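Local coordinates for protein (R)-S-adenosyl-L-methionine hydrolase (Thermus thermophilus, PDB 2CW5) that hydrolyses S-adenosyl-L-methionine to adenosine and L-methionine, working as a homotrimer and lacking chlorinase and fluorinase activity, at residues Glu54-Leu59 / Trp100-Pro105. Sequence-based numbering, arbitrary orientation.
Sequences EALPYL and WLLDPP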
ATOM      1  N   GLU C  54      10.971   6.797  15.228  1.00 22.19           N
ATOM      2  CA  GLU C  54      11.297   5.383  15.191  1.00 26.22           C
ATOM      3  C   GLU C  54      12.345   4.989  14.142  1.00 26.92           C
ATOM      4  O   GLU C  54      13.238   4.188  14.418  1.00 27.58           O
ATOM      5  CB  GLU C  54       9.996   4.604  14.967  1.00 29.45           C
ATOM      6  CG  GLU C  54      10.106   3.103  14.951  1.00 37.26           C
ATOM      7  CD  GLU C  54       8.789   2.441  15.345  1.00 40.28           C
ATOM      8  OE1 GLU C  54       7.738   2.807  14.777  1.00 40.90           O
ATOM      9  OE2 GLU C  54       8.807   1.558  16.226  1.00 43.62           O
ATOM     10  N   ALA C  55      12.256   5.575  12.955  1.00 24.39           N
ATOM     11  CA  ALA C  55      13.170   5.225  11.872  1.00 24.86           C
ATOM     12  C   ALA C  55      14.390   6.107  11.640  1.00 23.75           C
ATOM     13  O   ALA C  55      15.409   5.634  11.129  1.00 23.98           O
ATOM     14  CB  ALA C  55      12.379   5.113  10.572  1.00 26.65           C
ATOM     15  N   LEU C  56      14.295   7.380  12.008  1.00 21.61           N
ATOM     16  CA  LEU C  56      15.384   8.324  11.769  1.00 22.51           C
ATOM     17  C   LEU C  56      16.818   7.883  12.079  1.00 21.93           C
ATOM     18  O   LEU C  56      17.698   8.016  11.237  1.00 20.66           O
ATOM     19  CB  LEU C  56      15.116   9.643  12.503  1.00 23.09           C
ATOM     20  CG  LEU C  56      16.080  10.784  12.156  1.00 25.37           C
ATOM     21  CD1 LEU C  56      15.868  11.181  10.704  1.00 24.60           C
ATOM     22  CD2 LEU C  56      15.853  11.990  13.082  1.00 23.12           C
ATOM     23  N   PRO C  57      17.072   7.354  13.284  1.00 22.86           N
ATOM     24  CA  PRO C  57      18.439   6.937  13.617  1.00 24.88           C
ATOM     25  C   PRO C  57      19.088   5.893  12.705  1.00 25.69           C
ATOM     26  O   PRO C  57      20.316   5.793  12.654  1.00 24.60           O
ATOM     27  CB  PRO C  57      18.309   6.456  15.063  1.00 25.06           C
ATOM     28  CG  PRO C  57      16.899   5.968  15.134  1.00 28.08           C
ATOM     29  CD  PRO C  57      16.140   7.023  14.376  1.00 23.65           C
ATOM     30  N   TYR C  58      18.271   5.131  11.986  1.00 23.85           N
ATOM     31  CA  TYR C  58      18.775   4.082  11.100  1.00 26.91           C
ATOM     32  C   TYR C  58      18.953   4.541   9.660  1.00 27.62           C
ATOM     33  O   TYR C  58      19.415   3.769   8.818  1.00 27.67           O
ATOM     34  CB  TYR C  58      17.825   2.878  11.116  1.00 28.68           C
ATOM     35  CG  TYR C  58      17.584   2.309  12.489  1.00 31.54           C
ATOM     36  CD1 TYR C  58      18.503   1.440  13.076  1.00 36.24           C
ATOM     37  CD2 TYR C  58      16.455   2.668  13.222  1.00 34.03           C
ATOM     38  CE1 TYR C  58      18.304   0.943  14.364  1.00 37.16           C
ATOM     39  CE2 TYR C  58      16.246   2.182  14.510  1.00 36.61           C
ATOM     40  CZ  TYR C  58      17.174   1.320  15.074  1.00 38.40           C
ATOM     41  OH  TYR C  58      16.976   0.840  16.350  1.00 41.23           O
ATOM     42  N   LEU C  59      18.590   5.787   9.370  1.00 27.13           N
ATOM     43  CA  LEU C  59      18.708   6.298   8.011  1.00 28.55           C
ATOM     44  C   LEU C  59      20.046   6.971   7.737  1.00 28.44           C
ATOM     45  O   LEU C  59      20.625   7.611   8.611  1.00 25.27           O
ATOM     46  CB  LEU C  59      17.579   7.292   7.709  1.00 30.26           C
ATOM     47  CG  LEU C  59      16.148   6.848   8.027  1.00 29.73           C
ATOM     48  CD1 LEU C  59      15.179   7.900   7.508  1.00 33.49           C
ATOM     49  CD2 LEU C  59      15.853   5.499   7.407  1.00 30.87           C
ATOM     50  N   TRP C 100      13.335  15.985  15.606  1.00 19.96           N
ATOM     51  CA  TRP C 100      14.187  17.099  15.972  1.00 20.57           C
ATOM     52  C   TRP C 100      14.835  16.979  17.349  1.00 20.95           C
ATOM     53  O   TRP C 100      15.773  17.714  17.656  1.00 20.88           O
ATOM     54  CB  TRP C 100      13.411  18.414  15.818  1.00 19.19           C
ATOM     55  CG  TRP C 100      13.168  18.749  14.362  1.00 20.19           C
ATOM     56  CD1 TRP C 100      13.861  18.265  13.284  1.00 20.53           C
ATOM     57  CD2 TRP C 100      12.213  19.676  13.834  1.00 19.26           C
ATOM     58  NE1 TRP C 100      13.399  18.834  12.127  1.00 21.22           N
ATOM     59  CE2 TRP C 100      12.389  19.705  12.433  1.00 20.67           C
ATOM     60  CE3 TRP C 100      11.223  20.486  14.409  1.00 20.29           C
ATOM     61  CZ2 TRP C 100      11.613  20.512  11.594  1.00 22.10           C
ATOM     62  CZ3 TRP C 100      10.451  21.290  13.576  1.00 20.16           C
ATOM     63  CH2 TRP C 100      10.652  21.295  12.181  1.00 20.63           C
ATOM     64  N   LEU C 101      14.347  16.054  18.175  1.00 21.16           N
ATOM     65  CA  LEU C 101      14.960  15.832  19.481  1.00 21.55           C
ATOM     66  C   LEU C 101      16.244  15.047  19.233  1.00 21.90           C
ATOM     67  O   LEU C 101      17.199  15.128  20.000  1.00 23.05           O
ATOM     68  CB  LEU C 101      14.049  15.011  20.397  1.00 20.94           C
ATOM     69  CG  LEU C 101      12.831  15.712  20.995  1.00 20.16           C
ATOM     70  CD1 LEU C 101      12.009  14.708  21.797  1.00 22.57           C
ATOM     71  CD2 LEU C 101      13.299  16.872  21.885  1.00 19.99           C
ATOM     72  N   LEU C 102      16.251  14.278  18.150  1.00 21.94           N
ATOM     73  CA  LEU C 102      17.413  13.479  17.789  1.00 22.46           C
ATOM     74  C   LEU C 102      18.356  14.304  16.915  1.00 23.52           C
ATOM     75  O   LEU C 102      19.568  14.079  16.909  1.00 23.19           O
ATOM     76  CB  LEU C 102      16.976  12.233  17.012  1.00 23.91           C
ATOM     77  CG  LEU C 102      15.947  11.298  17.662  1.00 26.24           C
ATOM     78  CD1 LEU C 102      15.555  10.213  16.669  1.00 27.71           C
ATOM     79  CD2 LEU C 102      16.515  10.687  18.933  1.00 28.68           C
ATOM     80  N   ASP C 103      17.786  15.268  16.199  1.00 23.88           N
ATOM     81  CA  ASP C 103      18.541  16.113  15.274  1.00 23.18           C
ATOM     82  C   ASP C 103      17.904  17.498  15.101  1.00 24.99           C
ATOM     83  O   ASP C 103      17.125  17.730  14.174  1.00 24.70           O
ATOM     84  CB  ASP C 103      18.637  15.384  13.923  1.00 22.76           C
ATOM     85  CG  ASP C 103      19.236  16.238  12.821  1.00 25.08           C
ATOM     86  OD1 ASP C 103      20.219  16.960  13.082  1.00 25.83           O
ATOM     87  OD2 ASP C 103      18.728  16.171  11.679  1.00 22.88           O
ATOM     88  N   PRO C 104      18.221  18.434  16.009  1.00 24.73           N
ATOM     89  CA  PRO C 104      17.700  19.805  15.981  1.00 24.56           C
ATOM     90  C   PRO C 104      18.216  20.528  14.740  1.00 25.95           C
ATOM     91  O   PRO C 104      19.424  20.634  14.536  1.00 27.39           O
ATOM     92  CB  PRO C 104      18.262  20.419  17.267  1.00 23.83           C
ATOM     93  CG  PRO C 104      18.440  19.238  18.160  1.00 24.81           C
ATOM     94  CD  PRO C 104      18.991  18.192  17.241  1.00 24.38           C
ATOM     95  N   PRO C 105      17.309  21.031  13.892  1.00 27.12           N
ATOM     96  CA  PRO C 105      17.757  21.730  12.685  1.00 28.65           C
ATOM     97  C   PRO C 105      18.549  23.002  12.966  1.00 29.53           C
ATOM     98  O   PRO C 105      18.326  23.686  13.967  1.00 28.35           O
ATOM     99  CB  PRO C 105      16.452  22.002  11.938  1.00 28.19           C
ATOM    100  CG  PRO C 105      15.456  22.128  13.035  1.00 29.57           C
ATOM    101  CD  PRO C 105      15.838  21.002  13.969  1.00 26.98           C
TER
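L56 and L102 lie side by side, pointing in opposite directions, so that each leucine reaches past the end of the other. Methyl CD2 of L56 sits 4.0 Å from CD1 of L102 and 4.1 Å from CB of L102, touching both the tip and the root of that side chain. L56 gets there with CG anti to the backbone N (chi1 -171°), which carries its branch out toward 100-105. The same methyl also comes to 4.5 Å from CB of D103, a looser apolar touch. CD1 of L102 does double duty: it also meets ring carbon CD of P57 at 4.0 Å, the proline lying at the more exposed margin. The patch is small, about 143 Å² counting both sides, and purely van der Waals.

The polar groups are bonded within 54-59 or to residues 85-88. In 54-59 the chain turns through a 3-10 segment, with Y58 N bonded to A55 O at 3.0 Å and L59 N to L56 O at 3.0 Å. The buried D103 carboxylate turns to the loop between strands 79-83 and 87-89 and to the start of the latter: OD1 accepts from R85 N, while OD2 bonds to W86 N and Y88 OH. W86 also packs on L56 and bonds through its indole N to L59 O, so it bridges the two segments.

This is plain packing between connecting segments of the N-terminal domain of the SAM hydrolase/halogenase family: the 3-10 segment 56-58 that follows helix 45-55, leading to strand 64-68, packs on the weakly bonded helical turn 99-102 and on D103, just before strand 107-110 of the mixed sheet.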